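Local coordinates for RNA-binding protein RMD9, mitochondrial (Saccharomyces cerevisiae S288C, PDB 7A9X), which binds a dodecameric RNA element in the 3'-UTRs of mitochondrial mRNAs and takes part in the processing or stability of these messages, at residues A[174-177]-A[178-182]. Residues are numbered along the deposited sequence; the frame is centred on the assembly and turned at random.
With nucleotides of chain B.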
ATOM      1  N   LEU A 174      16.134  12.846   1.189  1.00 66.62           N
ATOM      2  CA  LEU A 174      15.969  12.483   2.594  1.00 68.73           C
ATOM      3  C   LEU A 174      14.552  12.775   3.067  1.00 72.16           C
ATOM      4  O   LEU A 174      13.891  11.914   3.661  1.00 68.98           O
ATOM      5  CB  LEU A 174      16.985  13.234   3.454  1.00 69.66           C
ATOM      6  CG  LEU A 174      17.026  12.860   4.938  1.00 71.59           C
ATOM      7  CD1 LEU A 174      17.748  11.535   5.145  1.00 66.06           C
ATOM      8  CD2 LEU A 174      17.664  13.963   5.773  1.00 70.30           C
ATOM      9  N   LEU A 175      14.072  13.995   2.805  1.00 72.82           N
ATOM     10  CA  LEU A 175      12.736  14.409   3.214  1.00 70.78           C
ATOM     11  C   LEU A 175      11.642  13.709   2.420  1.00 70.05           C
ATOM     12  O   LEU A 175      10.585  13.405   2.982  1.00 68.92           O
ATOM     13  CB  LEU A 175      12.606  15.928   3.083  1.00 72.17           C
ATOM     14  CG  LEU A 175      13.641  16.705   3.901  1.00 75.02           C
ATOM     15  CD1 LEU A 175      13.752  18.145   3.434  1.00 76.61           C
ATOM     16  CD2 LEU A 175      13.284  16.632   5.371  1.00 66.67           C
ATOM     17  N   THR A 176      11.859  13.464   1.125  1.00 61.74           N
ATOM     18  CA  THR A 176      10.876  12.715   0.350  1.00 59.17           C
ATOM     19  C   THR A 176      10.746  11.291   0.869  1.00 61.56           C
ATOM     20  O   THR A 176       9.639  10.744   0.935  1.00 63.12           O
ATOM     21  CB  THR A 176      11.253  12.699  -1.129  1.00 62.51           C
ATOM     22  OG1 THR A 176      11.465  14.040  -1.592  1.00 64.11           O
ATOM     23  CG2 THR A 176      10.129  12.057  -1.939  1.00 61.95           C
ATOM     24  N   SER A 177      11.867  10.684   1.267  1.00 63.64           N
ATOM     25  CA  SER A 177      11.825   9.334   1.818  1.00 65.62           C
ATOM     26  C   SER A 177      10.996   9.295   3.092  1.00 64.29           C
ATOM     27  O   SER A 177      10.113   8.444   3.244  1.00 65.72           O
ATOM     28  CB  SER A 177      13.243   8.829   2.082  1.00 58.85           C
ATOM     29  OG  SER A 177      13.981   8.727   0.877  1.00 59.32           O
ATOM     30  N   PHE A 178      11.258  10.224   4.016  1.00 66.03           N
ATOM     31  CA  PHE A 178      10.485  10.268   5.253  1.00 69.05           C
ATOM     32  C   PHE A 178       9.016  10.564   4.987  1.00 64.00           C
ATOM     33  O   PHE A 178       8.146  10.105   5.736  1.00 68.61           O
ATOM     34  CB  PHE A 178      11.083  11.303   6.205  1.00 71.47           C
ATOM     35  CG  PHE A 178      12.401  10.892   6.793  1.00 77.62           C
ATOM     36  CD1 PHE A 178      12.597   9.597   7.249  1.00 85.43           C
ATOM     37  CD2 PHE A 178      13.448  11.794   6.883  1.00 75.40           C
ATOM     38  CE1 PHE A 178      13.809   9.211   7.790  1.00 86.54           C
ATOM     39  CE2 PHE A 178      14.663  11.412   7.421  1.00 78.37           C
ATOM     40  CZ  PHE A 178      14.844  10.120   7.878  1.00 83.28           C
ATOM     41  N   LYS A 179       8.717  11.323   3.930  1.00 66.37           N
ATOM     42  CA  LYS A 179       7.322  11.533   3.551  1.00 67.00           C
ATOM     43  C   LYS A 179       6.688  10.237   3.062  1.00 68.86           C
ATOM     44  O   LYS A 179       5.568   9.898   3.463  1.00 71.79           O
ATOM     45  CB  LYS A 179       7.225  12.620   2.480  1.00 65.98           C
ATOM     46  CG  LYS A 179       5.825  12.830   1.920  1.00 70.09           C
ATOM     47  CD  LYS A 179       4.849  13.278   2.994  1.00 80.80           C
ATOM     48  CE  LYS A 179       3.459  13.490   2.415  1.00 87.97           C
ATOM     49  NZ  LYS A 179       3.457  14.512   1.330  1.00 92.60           N
ATOM     50  N   GLU A 180       7.394   9.493   2.206  1.00 63.73           N
ATOM     51  CA  GLU A 180       6.886   8.210   1.734  1.00 68.47           C
ATOM     52  C   GLU A 180       6.732   7.197   2.861  1.00 71.04           C
ATOM     53  O   GLU A 180       5.963   6.240   2.717  1.00 73.05           O
ATOM     54  CB  GLU A 180       7.807   7.653   0.646  1.00 60.92           C
ATOM     55  CG  GLU A 180       7.840   8.515  -0.604  1.00 59.12           C
ATOM     56  CD  GLU A 180       8.854   8.045  -1.620  1.00 64.05           C
ATOM     57  OE1 GLU A 180       9.371   6.917  -1.470  1.00 67.50           O
ATOM     58  OE2 GLU A 180       9.135   8.810  -2.566  1.00 62.91           O
ATOM     59  N   LEU A 181       7.440   7.383   3.970  1.00 66.86           N
ATOM     60  CA  LEU A 181       7.276   6.554   5.155  1.00 71.23           C
ATOM     61  C   LEU A 181       6.200   7.088   6.094  1.00 73.65           C
ATOM     62  O   LEU A 181       6.094   6.607   7.229  1.00 74.94           O
ATOM     63  CB  LEU A 181       8.609   6.434   5.900  1.00 72.28           C
ATOM     64  CG  LEU A 181       9.726   5.688   5.168  1.00 69.94           C
ATOM     65  CD1 LEU A 181      11.062   5.913   5.854  1.00 71.84           C
ATOM     66  CD2 LEU A 181       9.415   4.203   5.089  1.00 60.79           C
ATOM     67  N   SER A 182       5.415   8.074   5.646  1.00 72.49           N
ATOM     68  CA  SER A 182       4.328   8.665   6.433  1.00 75.42           C
ATOM     69  C   SER A 182       4.847   9.349   7.698  1.00 77.93           C
ATOM     70  O   SER A 182       4.246   9.250   8.769  1.00 81.71           O
ATOM     71  CB  SER A 182       3.259   7.623   6.777  1.00 80.49           C
ATOM     72  OG  SER A 182       2.611   7.155   5.608  1.00 89.55           O
TER
ATOM     73  P     C B   8      -1.316   1.314  -3.932  1.00 73.32           P
ATOM     74  OP1   C B   8      -2.302   0.203  -3.921  1.00 61.42           O
ATOM     75  OP2   C B   8      -1.767   2.697  -3.634  1.00 68.33           O
ATOM     76  O5'   C B   8      -0.137   0.985  -2.912  1.00 65.73           O
ATOM     77  C5'   C B   8       0.318  -0.346  -2.708  1.00 64.68           C
ATOM     78  C4'   C B   8       0.694  -0.570  -1.265  1.00 76.86           C
ATOM     79  O4'   C B   8       1.914   0.166  -0.959  1.00 78.28           O
ATOM     80  C3'   C B   8      -0.356  -0.112  -0.248  1.00 81.58           C
ATOM     81  O3'   C B   8      -0.473  -1.057   0.814  1.00 69.69           O
ATOM     82  C2'   C B   8       0.216   1.200   0.283  1.00 84.19           C
ATOM     83  O2'   C B   8      -0.187   1.532   1.594  1.00 82.68           O
ATOM     84  C1'   C B   8       1.717   0.946   0.203  1.00 84.18           C
ATOM     85  N1    C B   8       2.503   2.183   0.093  1.00 80.78           N
ATOM     86  C2    C B   8       3.492   2.462   1.042  1.00 77.77           C
ATOM     87  O2    C B   8       3.721   1.645   1.944  1.00 82.36           O
ATOM     88  N3    C B   8       4.189   3.618   0.944  1.00 76.77           N
ATOM     89  C4    C B   8       3.924   4.481  -0.037  1.00 77.49           C
ATOM     90  N4    C B   8       4.641   5.607  -0.092  1.00 77.36           N
ATOM     91  C5    C B   8       2.913   4.228  -1.007  1.00 73.46           C
ATOM     92  C6    C B   8       2.229   3.082  -0.901  1.00 73.13           C
TER
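L174 and F178, one helical turn apart, run alongside each other on one face of the helix, with CG of L174 3.7 Å from CE2 of F178. L174 reaches the ring because its CG sits anti to the backbone N (chi1 -174°). The backbone bond from F178 N to L174 O, 3.1 Å, draws the turn together. This is the tight, buried side; an alanine in place of F178 would probably open a gap beside L174 and strip L152 and I190 of a packing partner. On the partly exposed side E180 N bonds to T176 O at 2.9 Å and CG2 of T176 touches OE2 of E180 at 3.5 Å, the carboxylate being held by a salt bridge to R123 and a hydrogen bond with H116. Looser still are K179, whose chain leads away from the contact, and exposed S182. The helix ends in a Schellman motif with S182 at C-prime, its N bonded to K179 O, and here the E180 carbonyl O accepts a bond from N4 of the RNA cytidine of chain B (3.2 Å). Residues 174-182 lie in the segment assigned to PPR1; L174 meets I112 of helix 105-128, F178 meets L152 of helix 151-161 and I190 of helix 184-193, and L175 meets F214 of helix 209-223.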